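Local coordinates for NikO protein (Streptomyces tendae, PDB 4FQD) that is an enolpyruvyl transferase essential in nikkomycin biosynthesis, taking the enolpyruvyl group from phosphoenolpyruvate and probably passing it to a uridine nucleotide acceptor, at residues L297-M307 and V339-L350; V38-S48 and G107-R118. The protein carries 4 engineered substitutions. One frame throughout, in Å; residues are numbered along the deposited sequence.

Overall arrangement
Both contacts are largely buried helix packings in an enolpyruvyl transferase of the EPSP synthase family, which has the beta/alpha inverse barrel fold. They share no element: contact 1 joins helix 298-307 to helix 344-351 and its lead-in, contact 2 joins helix 34-44 and the residues that follow it, as far as Ser48, to residues 107-118. Their centres lie about 32 Å apart on opposite sides of the chain's centre, and they do not touch. Contact 1 combines branched apolar side chains with a buried carboxylate held by two donors. Contact 2 sets alanines and a glycine among a few larger side chains, with a bridging water within, a sulfate at one end and an arginine near exposed Ser48 at the other.

Contact 1: residues L297-M307 and V339-L350; sequences LAPEFDLLDRM and VFSDSQPFLALL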
loop_
_atom_site.group_PDB
_atom_site.type_symbol
_atom_site.label_atom_id
_atom_site.label_comp_id
_atom_site.label_asym_id
_atom_site.label_seq_id
_atom_site.Cartn_x
_atom_site.Cartn_y
_atom_site.Cartn_z
ATOM N N LEU A 297 -1.950 -8.298 16.354
ATOM C CA LEU A 297 -0.881 -7.944 15.430
ATOM C C LEU A 297 -0.940 -8.791 14.164
ATOM O O LEU A 297 0.075 -9.002 13.503
ATOM C CB LEU A 297 0.482 -8.111 16.106
ATOM C CG LEU A 297 0.827 -7.102 17.203
ATOM C CD1 LEU A 297 2.020 -7.581 18.012
ATOM C CD2 LEU A 297 1.103 -5.732 16.598
ATOM N N ALA A 298 -2.136 -9.273 13.836
ATOM C CA ALA A 298 -2.357 -10.074 12.629
ATOM C C ALA A 298 -1.857 -9.437 11.319
ATOM O O ALA A 298 -1.280 -10.138 10.487
ATOM C CB ALA A 298 -3.829 -10.484 12.510
ATOM N N PRO A 299 -2.086 -8.122 11.121
ATOM C CA PRO A 299 -1.501 -7.512 9.919
ATOM C C PRO A 299 0.025 -7.569 9.932
ATOM O O PRO A 299 0.636 -7.834 8.896
ATOM C CB PRO A 299 -1.969 -6.056 10.006
ATOM C CG PRO A 299 -3.217 -6.111 10.802
ATOM C CD PRO A 299 -2.986 -7.185 11.819
ATOM N N GLU A 300 0.623 -7.325 11.094
ATOM C CA GLU A 300 2.072 -7.397 11.242
ATOM C C GLU A 300 2.596 -8.810 11.002
ATOM O O GLU A 300 3.621 -8.997 10.348
ATOM C CB GLU A 300 2.502 -6.914 12.630
ATOM C CG GLU A 300 2.578 -5.403 12.784
ATOM C CD GLU A 300 1.226 -4.759 13.025
ATOM O OE1 GLU A 300 0.211 -5.486 13.049
ATOM O OE2 GLU A 300 1.182 -3.522 13.195
ATOM N N PHE A 301 1.887 -9.802 11.534
ATOM C CA PHE A 301 2.311 -11.194 11.412
ATOM C C PHE A 301 2.135 -11.744 10.001
ATOM O O PHE A 301 2.851 -12.658 9.591
ATOM C CB PHE A 301 1.587 -12.075 12.434
ATOM C CG PHE A 301 2.301 -12.181 13.749
ATOM C CD1 PHE A 301 2.255 -11.142 14.664
ATOM C CD2 PHE A 301 3.028 -13.317 14.067
ATOM C CE1 PHE A 301 2.916 -11.236 15.873
ATOM C CE2 PHE A 301 3.691 -13.416 15.275
ATOM C CZ PHE A 301 3.634 -12.375 16.180
ATOM N N ASP A 302 1.185 -11.187 9.259
ATOM C CA ASP A 302 1.009 -11.563 7.864
ATOM C C ASP A 302 2.211 -11.090 7.056
ATOM O O ASP A 302 2.650 -11.761 6.124
ATOM C CB ASP A 302 -0.282 -10.972 7.296
ATOM C CG ASP A 302 -0.445 -11.247 5.815
ATOM O OD1 ASP A 302 -0.632 -12.425 5.445
ATOM O OD2 ASP A 302 -0.387 -10.286 5.019
ATOM N N LEU A 303 2.742 -9.930 7.429
ATOM C CA LEU A 303 3.946 -9.401 6.801
ATOM C C LEU A 303 5.162 -10.245 7.157
ATOM O O LEU A 303 5.974 -10.566 6.291
ATOM C CB LEU A 303 4.177 -7.950 7.218
ATOM C CG LEU A 303 3.255 -6.909 6.586
ATOM C CD1 LEU A 303 3.564 -5.533 7.141
ATOM C CD2 LEU A 303 3.398 -6.924 5.073
ATOM N N LEU A 304 5.278 -10.599 8.434
ATOM C CA LEU A 304 6.385 -11.421 8.914
ATOM C C LEU A 304 6.434 -12.761 8.190
ATOM O O LEU A 304 7.511 -13.252 7.847
ATOM C CB LEU A 304 6.274 -11.647 10.423
ATOM C CG LEU A 304 6.461 -10.421 11.320
ATOM C CD1 LEU A 304 6.347 -10.812 12.786
ATOM C CD2 LEU A 304 7.796 -9.742 11.043
ATOM N N ASP A 305 5.264 -13.345 7.958
ATOM C CA ASP A 305 5.172 -14.613 7.246
ATOM C C ASP A 305 5.581 -14.441 5.787
ATOM O O ASP A 305 6.199 -15.326 5.196
ATOM C CB ASP A 305 3.752 -15.175 7.329
ATOM C CG ASP A 305 3.600 -16.485 6.579
ATOM O OD1 ASP A 305 4.546 -17.301 6.605
ATOM O OD2 ASP A 305 2.538 -16.699 5.957
ATOM N N ARG A 306 5.231 -13.297 5.212
ATOM C CA ARG A 306 5.564 -13.006 3.823
ATOM C C ARG A 306 7.052 -12.712 3.648
ATOM O O ARG A 306 7.622 -12.967 2.587
ATOM C CB ARG A 306 4.718 -11.842 3.301
ATOM C CG ARG A 306 3.297 -12.237 2.920
ATOM C CD ARG A 306 2.337 -11.061 3.024
ATOM N NE ARG A 306 2.766 -9.914 2.232
ATOM C CZ ARG A 306 2.188 -8.717 2.284
ATOM N NH1 ARG A 306 1.158 -8.514 3.093
ATOM N NH2 ARG A 306 2.640 -7.725 1.530
ATOM N N MET A 307 7.677 -12.182 4.695
ATOM C CA MET A 307 9.104 -11.880 4.652
ATOM C C MET A 307 9.944 -13.129 4.905
ATOM O O MET A 307 11.129 -13.163 4.582
ATOM C CB MET A 307 9.461 -10.788 5.665
ATOM C CG MET A 307 8.765 -9.461 5.413
ATOM S SD MET A 307 9.282 -8.155 6.544
ATOM C CE MET A 307 10.879 -7.724 5.855
ATOM N N VAL A 339 -1.695 -2.554 9.635
ATOM C CA VAL A 339 -0.419 -2.492 10.337
ATOM C C VAL A 339 -0.290 -1.195 11.129
ATOM O O VAL A 339 -0.570 -0.114 10.611
ATOM C CB VAL A 339 0.761 -2.602 9.354
ATOM C CG1 VAL A 339 2.086 -2.541 10.100
ATOM C CG2 VAL A 339 0.657 -3.886 8.552
ATOM N N PHE A 340 0.128 -1.314 12.385
ATOM C CA PHE A 340 0.347 -0.149 13.236
ATOM C C PHE A 340 1.405 0.779 12.653
ATOM O O PHE A 340 2.309 0.342 11.942
ATOM C CB PHE A 340 0.768 -0.577 14.643
ATOM C CG PHE A 340 -0.381 -0.916 15.543
ATOM C CD1 PHE A 340 -1.180 0.085 16.071
ATOM C CD2 PHE A 340 -0.653 -2.232 15.878
ATOM C CE1 PHE A 340 -2.235 -0.221 16.906
ATOM C CE2 PHE A 340 -1.708 -2.543 16.712
ATOM C CZ PHE A 340 -2.499 -1.536 17.228
ATOM N N SER A 341 1.287 2.062 12.966
ATOM C CA SER A 341 2.252 3.048 12.508
ATOM C C SER A 341 3.568 2.885 13.263
ATOM O O SER A 341 4.641 3.167 12.733
ATOM C CB SER A 341 1.694 4.457 12.706
ATOM O OG SER A 341 2.442 5.408 11.971
ATOM N N ASP A 342 3.471 2.418 14.503
ATOM C CA ASP A 342 4.644 2.222 15.350
ATOM C C ASP A 342 5.416 0.960 14.979
ATOM O O ASP A 342 6.579 0.804 15.351
ATOM C CB ASP A 342 4.236 2.163 16.824
ATOM C CG ASP A 342 3.761 3.501 17.350
ATOM O OD1 ASP A 342 4.315 4.536 16.925
ATOM O OD2 ASP A 342 2.837 3.520 18.190
ATOM N N SER A 343 4.765 0.060 14.247
ATOM C CA SER A 343 5.386 -1.201 13.854
ATOM C C SER A 343 6.257 -1.026 12.614
ATOM O O SER A 343 7.219 -1.766 12.405
ATOM C CB SER A 343 4.316 -2.264 13.596
ATOM O OG SER A 343 3.530 -2.489 14.754
ATOM N N GLN A 344 5.911 -0.034 11.802
ATOM C CA GLN A 344 6.598 0.226 10.537
ATOM C C GLN A 344 8.127 0.431 10.601
ATOM O O GLN A 344 8.843 -0.091 9.745
ATOM C CB GLN A 344 5.900 1.370 9.785
ATOM C CG GLN A 344 6.825 2.430 9.231
ATOM C CD GLN A 344 6.405 3.825 9.643
ATOM O OE1 GLN A 344 7.232 4.636 10.056
ATOM N NE2 GLN A 344 5.112 4.114 9.531
ATOM N N PRO A 345 8.638 1.179 11.600
ATOM C CA PRO A 345 10.097 1.350 11.632
ATOM C C PRO A 345 10.863 0.038 11.815
ATOM O O PRO A 345 11.947 -0.124 11.251
ATOM C CB PRO A 345 10.317 2.254 12.850
ATOM C CG PRO A 345 9.042 2.992 13.004
ATOM C CD PRO A 345 7.973 2.019 12.615
ATOM N N PHE A 346 10.304 -0.884 12.590
ATOM C CA PHE A 346 10.955 -2.166 12.832
ATOM C C PHE A 346 10.869 -3.069 11.605
ATOM O O PHE A 346 11.749 -3.893 11.365
ATOM C CB PHE A 346 10.345 -2.851 14.053
ATOM C CG PHE A 346 10.362 -2.001 15.289
ATOM C CD1 PHE A 346 11.514 -1.885 16.050
ATOM C CD2 PHE A 346 9.229 -1.312 15.687
ATOM C CE1 PHE A 346 11.535 -1.100 17.185
ATOM C CE2 PHE A 346 9.243 -0.526 16.823
ATOM C CZ PHE A 346 10.397 -0.420 17.573
ATOM N N LEU A 347 9.803 -2.903 10.829
ATOM C CA LEU A 347 9.640 -3.650 9.591
ATOM C C LEU A 347 10.581 -3.108 8.522
ATOM O O LEU A 347 11.005 -3.837 7.623
ATOM C CB LEU A 347 8.188 -3.578 9.116
ATOM C CG LEU A 347 7.167 -4.171 10.088
ATOM C CD1 LEU A 347 5.749 -3.932 9.602
ATOM C CD2 LEU A 347 7.424 -5.655 10.286
ATOM N N ALA A 348 10.906 -1.824 8.629
ATOM C CA ALA A 348 11.850 -1.191 7.717
ATOM C C ALA A 348 13.250 -1.749 7.940
ATOM O O ALA A 348 13.995 -1.979 6.989
ATOM C CB ALA A 348 11.843 0.316 7.908
ATOM N N LEU A 349 13.600 -1.964 9.204
ATOM C CA LEU A 349 14.899 -2.524 9.553
ATOM C C LEU A 349 15.011 -3.966 9.066
ATOM O O LEU A 349 16.063 -4.388 8.586
ATOM C CB LEU A 349 15.126 -2.455 11.064
ATOM C CG LEU A 349 16.451 -3.018 11.582
ATOM C CD1 LEU A 349 17.628 -2.367 10.872
ATOM C CD2 LEU A 349 16.558 -2.828 13.087
ATOM N N LEU A 350 13.919 -4.715 9.193
ATOM C CA LEU A 350 13.870 -6.085 8.700
ATOM C C LEU A 350 13.994 -6.115 7.181
ATOM O O LEU A 350 14.545 -7.057 6.613
ATOM C CB LEU A 350 12.568 -6.765 9.130
ATOM C CG LEU A 350 12.424 -7.110 10.613
ATOM C CD1 LEU A 350 11.011 -7.582 10.916
ATOM C CD2 LEU A 350 13.439 -8.168 11.014
#
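Glu300 supplies the polar part of the contact with the residues leading into helix 344-351. Glu300 OE2 accepts two hydrogen bonds, from Phe340 N at 2.6 Å and from Ser343 OG at 3.0 Å. The amide arrives on the syn side and the hydroxyl on the anti side, from opposite faces of the carboxylate plane, which should restrict turning of the group. A bend at chi2 (81°) carries the carboxylate across to these donors. Glu300 OE2 also lies near the plane of the Phe340 ring, at its edge and 3.5 Å from Phe340 CD2, and Val339 turns CG1 against the carboxylate.

The rest is mainly apolar. Val339 CG2 packs on Pro299 CB and meets Leu303 CD1 tip to tip at 3.6 Å. Leu303 also crosses Leu347 at about a right angle, their CD1 atoms 3.7 Å apart. Further along, Leu304 CD2 rests 3.9 Å from Leu350 CD1, and the bent end of Met307 brings Met307 CE to 3.8 Å from Leu350 CB.

The helical segments 298-307 and 344-350 run nearly parallel (2°), their axes 11.8 Å apart at closest approach. Phe332 of strand 331-334 packs on Leu303, Val339 and Leu347, joining the pair to its sheet. Helix 265-278 touches Phe301, Phe340 and Ser343, and helix 409-419 covers Phe346 and Leu349.

Contact 2: residues V38-S48 and G107-R118; sequences VTTVAAAATAS and GSLYLLPALVSR. With SO4 (sulfate ion), chain C.
Tyr110 runs along one end of the contact from the backbone to a bound sulfate. Tyr110 CB packs 3.8 Å from Ala42 CB. With CG anti to the carbonyl carbon (chi1 -57°), the ring passes beside Val38, whose CG1 lies 3.7 Å from Tyr110 CD2. At the tip, Tyr110 OH comes within 2.7 Å of sulfate O1, a weak hydrogen bond at best; Ser193 and Lys197 also bind this ion, which probably comes from the crystallisation liquor.

Next to the ring, Val38 CG1 sits 3.6 Å from Gly107 CA, a close approach that the lack of a side chain at Gly107 permits. Ala45 CB meets Ala114 CB at 3.7 Å and also touches Leu111 CD2, while Thr46 turns its CG2 onto Ala114 and bonds through OG1 to Ala43 O. A water donates to Ala42 O and, at 2.8 Å, to Tyr110 O, and accepts a weak bond from Ala114 N.

Arg118 stretches its extended chain to the far end, where Arg118 NH1 donates to Ala47 O at 3.2 Å and 167°. That oxygen lies in the guanidinium plane, though the donor stands above the carbonyl plane. A leucine here would probably leave Ala47 O without this donor and lose the tie to the turn Ala44 to Ala47.

Helix 60-71 packs on Val38, Val41 and Leu111, helix 192-204 on Ala42 and Pro113. Within this buried interface the water thus satisfies backbone polar atoms of both segments, whereas the direct polar bond is made by a partly exposed cationic side chain.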
loop_
_atom_site.group_PDB
_atom_site.type_symbol
_atom_site.label_atom_id
_atom_site.label_comp_id
_atom_site.label_asym_id
_atom_site.label_seq_id
_atom_site.Cartn_x
_atom_site.Cartn_y
_atom_site.Cartn_z
ATOM N N VAL A 38 -3.881 3.585 29.242
ATOM C CA VAL A 38 -4.477 4.914 29.158
ATOM C C VAL A 38 -6.000 4.843 29.120
ATOM O O VAL A 38 -6.680 5.529 29.883
ATOM C CB VAL A 38 -3.973 5.676 27.916
ATOM C CG1 VAL A 38 -4.819 6.916 27.666
ATOM C CG2 VAL A 38 -2.503 6.040 28.076
ATOM N N THR A 39 -6.531 4.001 28.238
ATOM C CA THR A 39 -7.974 3.888 28.059
ATOM C C THR A 39 -8.667 3.242 29.259
ATOM O O THR A 39 -9.810 3.570 29.572
ATOM C CB THR A 39 -8.328 3.111 26.779
ATOM O OG1 THR A 39 -7.648 1.850 26.780
ATOM C CG2 THR A 39 -7.914 3.901 25.548
ATOM N N THR A 40 -7.974 2.325 29.925
ATOM C CA THR A 40 -8.517 1.683 31.117
ATOM C C THR A 40 -8.597 2.686 32.265
ATOM O O THR A 40 -9.594 2.745 32.987
ATOM C CB THR A 40 -7.667 0.475 31.551
ATOM O OG1 THR A 40 -7.606 -0.477 30.482
ATOM C CG2 THR A 40 -8.268 -0.190 32.781
ATOM N N VAL A 41 -7.540 3.475 32.422
ATOM C CA VAL A 41 -7.501 4.520 33.436
ATOM C C VAL A 41 -8.526 5.606 33.119
ATOM O O VAL A 41 -9.205 6.114 34.014
ATOM C CB VAL A 41 -6.088 5.136 33.548
ATOM C CG1 VAL A 41 -6.122 6.443 34.322
ATOM C CG2 VAL A 41 -5.132 4.149 34.202
ATOM N N ALA A 42 -8.642 5.944 31.839
ATOM C CA ALA A 42 -9.602 6.948 31.389
ATOM C C ALA A 42 -11.029 6.524 31.719
ATOM O O ALA A 42 -11.849 7.340 32.137
ATOM C CB ALA A 42 -9.453 7.193 29.896
ATOM N N ALA A 43 -11.314 5.240 31.529
ATOM C CA ALA A 43 -12.626 4.690 31.851
ATOM C C ALA A 43 -12.837 4.662 33.360
ATOM O O ALA A 43 -13.955 4.834 33.845
ATOM C CB ALA A 43 -12.771 3.296 31.269
ATOM N N ALA A 44 -11.752 4.445 34.096
ATOM C CA ALA A 44 -11.802 4.404 35.553
ATOM C C ALA A 44 -12.062 5.788 36.138
ATOM O O ALA A 44 -12.674 5.921 37.197
ATOM C CB ALA A 44 -10.509 3.829 36.108
ATOM N N ALA A 45 -11.596 6.817 35.437
ATOM C CA ALA A 45 -11.739 8.194 35.898
ATOM C C ALA A 45 -13.195 8.649 35.894
ATOM O O ALA A 45 -13.552 9.620 36.563
ATOM C CB ALA A 45 -10.891 9.124 35.047
ATOM N N THR A 46 -14.031 7.947 35.137
ATOM C CA THR A 46 -15.443 8.289 35.037
ATOM C C THR A 46 -16.264 7.562 36.096
ATOM O O THR A 46 -17.416 7.914 36.351
ATOM C CB THR A 46 -16.011 7.911 33.656
ATOM O OG1 THR A 46 -16.140 6.487 33.565
ATOM C CG2 THR A 46 -15.102 8.410 32.545
ATOM N N ALA A 47 -15.663 6.551 36.715
ATOM C CA ALA A 47 -16.395 5.658 37.607
ATOM C C ALA A 47 -16.272 6.026 39.084
ATOM O O ALA A 47 -15.508 6.915 39.458
ATOM C CB ALA A 47 -15.954 4.218 37.386
ATOM N N SER A 48 -17.040 5.325 39.913
ATOM C CA SER A 48 -16.995 5.502 41.359
ATOM C C SER A 48 -16.598 4.187 42.013
ATOM O O SER A 48 -17.017 3.885 43.130
ATOM C CB SER A 48 -18.359 5.947 41.886
ATOM O OG SER A 48 -18.842 7.075 41.178
ATOM N N GLY A 107 -1.865 10.787 27.348
ATOM C CA GLY A 107 -3.010 10.040 27.839
ATOM C C GLY A 107 -3.964 10.837 28.710
ATOM O O GLY A 107 -5.087 10.403 28.967
ATOM N N SER A 108 -3.520 12.004 29.164
ATOM C CA SER A 108 -4.344 12.857 30.013
ATOM C C SER A 108 -5.512 13.454 29.232
ATOM O O SER A 108 -6.499 13.899 29.818
ATOM C CB SER A 108 -3.499 13.972 30.630
ATOM O OG SER A 108 -2.944 14.805 29.628
ATOM N N LEU A 109 -5.392 13.457 27.908
ATOM C CA LEU A 109 -6.428 13.998 27.034
ATOM C C LEU A 109 -7.741 13.234 27.157
ATOM O O LEU A 109 -8.818 13.799 26.963
ATOM C CB LEU A 109 -5.956 13.984 25.578
ATOM C CG LEU A 109 -4.902 15.018 25.186
ATOM C CD1 LEU A 109 -4.426 14.784 23.762
ATOM C CD2 LEU A 109 -5.465 16.418 25.334
ATOM N N TYR A 110 -7.651 11.949 27.479
ATOM C CA TYR A 110 -8.836 11.105 27.566
ATOM C C TYR A 110 -9.444 11.115 28.967
ATOM O O TYR A 110 -10.301 10.292 29.290
ATOM C CB TYR A 110 -8.513 9.680 27.112
ATOM C CG TYR A 110 -7.959 9.627 25.705
ATOM C CD1 TYR A 110 -8.775 9.873 24.610
ATOM C CD2 TYR A 110 -6.620 9.341 25.474
ATOM C CE1 TYR A 110 -8.277 9.833 23.323
ATOM C CE2 TYR A 110 -6.111 9.297 24.188
ATOM C CZ TYR A 110 -6.945 9.544 23.117
ATOM O OH TYR A 110 -6.447 9.503 21.836
ATOM N N LEU A 111 -8.993 12.055 29.790
ATOM C CA LEU A 111 -9.580 12.274 31.106
ATOM C C LEU A 111 -10.668 13.334 31.000
ATOM O O LEU A 111 -11.478 13.498 31.911
ATOM C CB LEU A 111 -8.512 12.720 32.104
ATOM C CG LEU A 111 -7.435 11.693 32.454
ATOM C CD1 LEU A 111 -6.368 12.315 33.343
ATOM C CD2 LEU A 111 -8.056 10.484 33.130
ATOM N N LEU A 112 -10.671 14.048 29.879
ATOM C CA LEU A 112 -11.653 15.102 29.617
ATOM C C LEU A 112 -13.127 14.678 29.729
ATOM O O LEU A 112 -13.934 15.426 30.286
ATOM C CB LEU A 112 -11.387 15.773 28.265
ATOM C CG LEU A 112 -10.091 16.577 28.154
ATOM C CD1 LEU A 112 -9.958 17.194 26.770
ATOM C CD2 LEU A 112 -10.037 17.648 29.231
ATOM N N PRO A 113 -13.492 13.495 29.191
ATOM C CA PRO A 113 -14.884 13.064 29.373
ATOM C C PRO A 113 -15.259 12.893 30.842
ATOM O O PRO A 113 -16.391 13.185 31.221
ATOM C CB PRO A 113 -14.920 11.708 28.665
ATOM C CG PRO A 113 -13.870 11.809 27.627
ATOM C CD PRO A 113 -12.772 12.609 28.257
ATOM N N ALA A 114 -14.316 12.428 31.655
ATOM C CA ALA A 114 -14.557 12.259 33.084
ATOM C C ALA A 114 -14.701 13.608 33.781
ATOM O O ALA A 114 -15.576 13.789 34.626
ATOM C CB ALA A 114 -13.436 11.454 33.718
ATOM N N LEU A 115 -13.836 14.549 33.417
ATOM C CA LEU A 115 -13.833 15.876 34.023
ATOM C C LEU A 115 -15.099 16.660 33.691
ATOM O O LEU A 115 -15.737 17.228 34.576
ATOM C CB LEU A 115 -12.602 16.665 33.568
ATOM C CG LEU A 115 -11.233 16.107 33.961
ATOM C CD1 LEU A 115 -10.119 16.895 33.288
ATOM C CD2 LEU A 115 -11.063 16.121 35.472
ATOM N N VAL A 116 -15.458 16.685 32.412
ATOM C CA VAL A 116 -16.590 17.484 31.955
ATOM C C VAL A 116 -17.923 16.908 32.435
ATOM O O VAL A 116 -18.918 17.623 32.534
ATOM C CB VAL A 116 -16.594 17.635 30.412
ATOM C CG1 VAL A 116 -17.178 16.400 29.748
ATOM C CG2 VAL A 116 -17.367 18.875 29.999
ATOM N N SER A 117 -17.933 15.616 32.747
ATOM C CA SER A 117 -19.157 14.946 33.165
ATOM C C SER A 117 -19.326 14.993 34.677
ATOM O O SER A 117 -20.438 14.877 35.191
ATOM C CB SER A 117 -19.160 13.495 32.684
ATOM O OG SER A 117 -20.295 12.803 33.166
ATOM N N ARG A 118 -18.215 15.167 35.384
ATOM C CA ARG A 118 -18.232 15.162 36.840
ATOM C C ARG A 118 -18.343 16.573 37.410
ATOM O O ARG A 118 -18.989 16.789 38.435
ATOM C CB ARG A 118 -16.972 14.485 37.381
ATOM C CG ARG A 118 -17.159 13.828 38.733
ATOM C CD ARG A 118 -15.873 13.187 39.224
ATOM N NE ARG A 118 -16.146 12.060 40.108
ATOM C CZ ARG A 118 -15.970 10.788 39.769
ATOM N NH1 ARG A 118 -16.248 9.822 40.635
ATOM N NH2 ARG A 118 -15.502 10.479 38.569
HETATM S S SO4 C . -4.215 7.839 19.965
HETATM O O1 SO4 C . -5.599 7.449 20.219
HETATM O O2 SO4 C . -3.543 8.100 21.235
HETATM O O3 SO4 C . -3.532 6.756 19.264
HETATM O O4 SO4 C . -4.191 9.044 19.142
HETATM O O HOH W 1 -12.596 10.026 30.955
#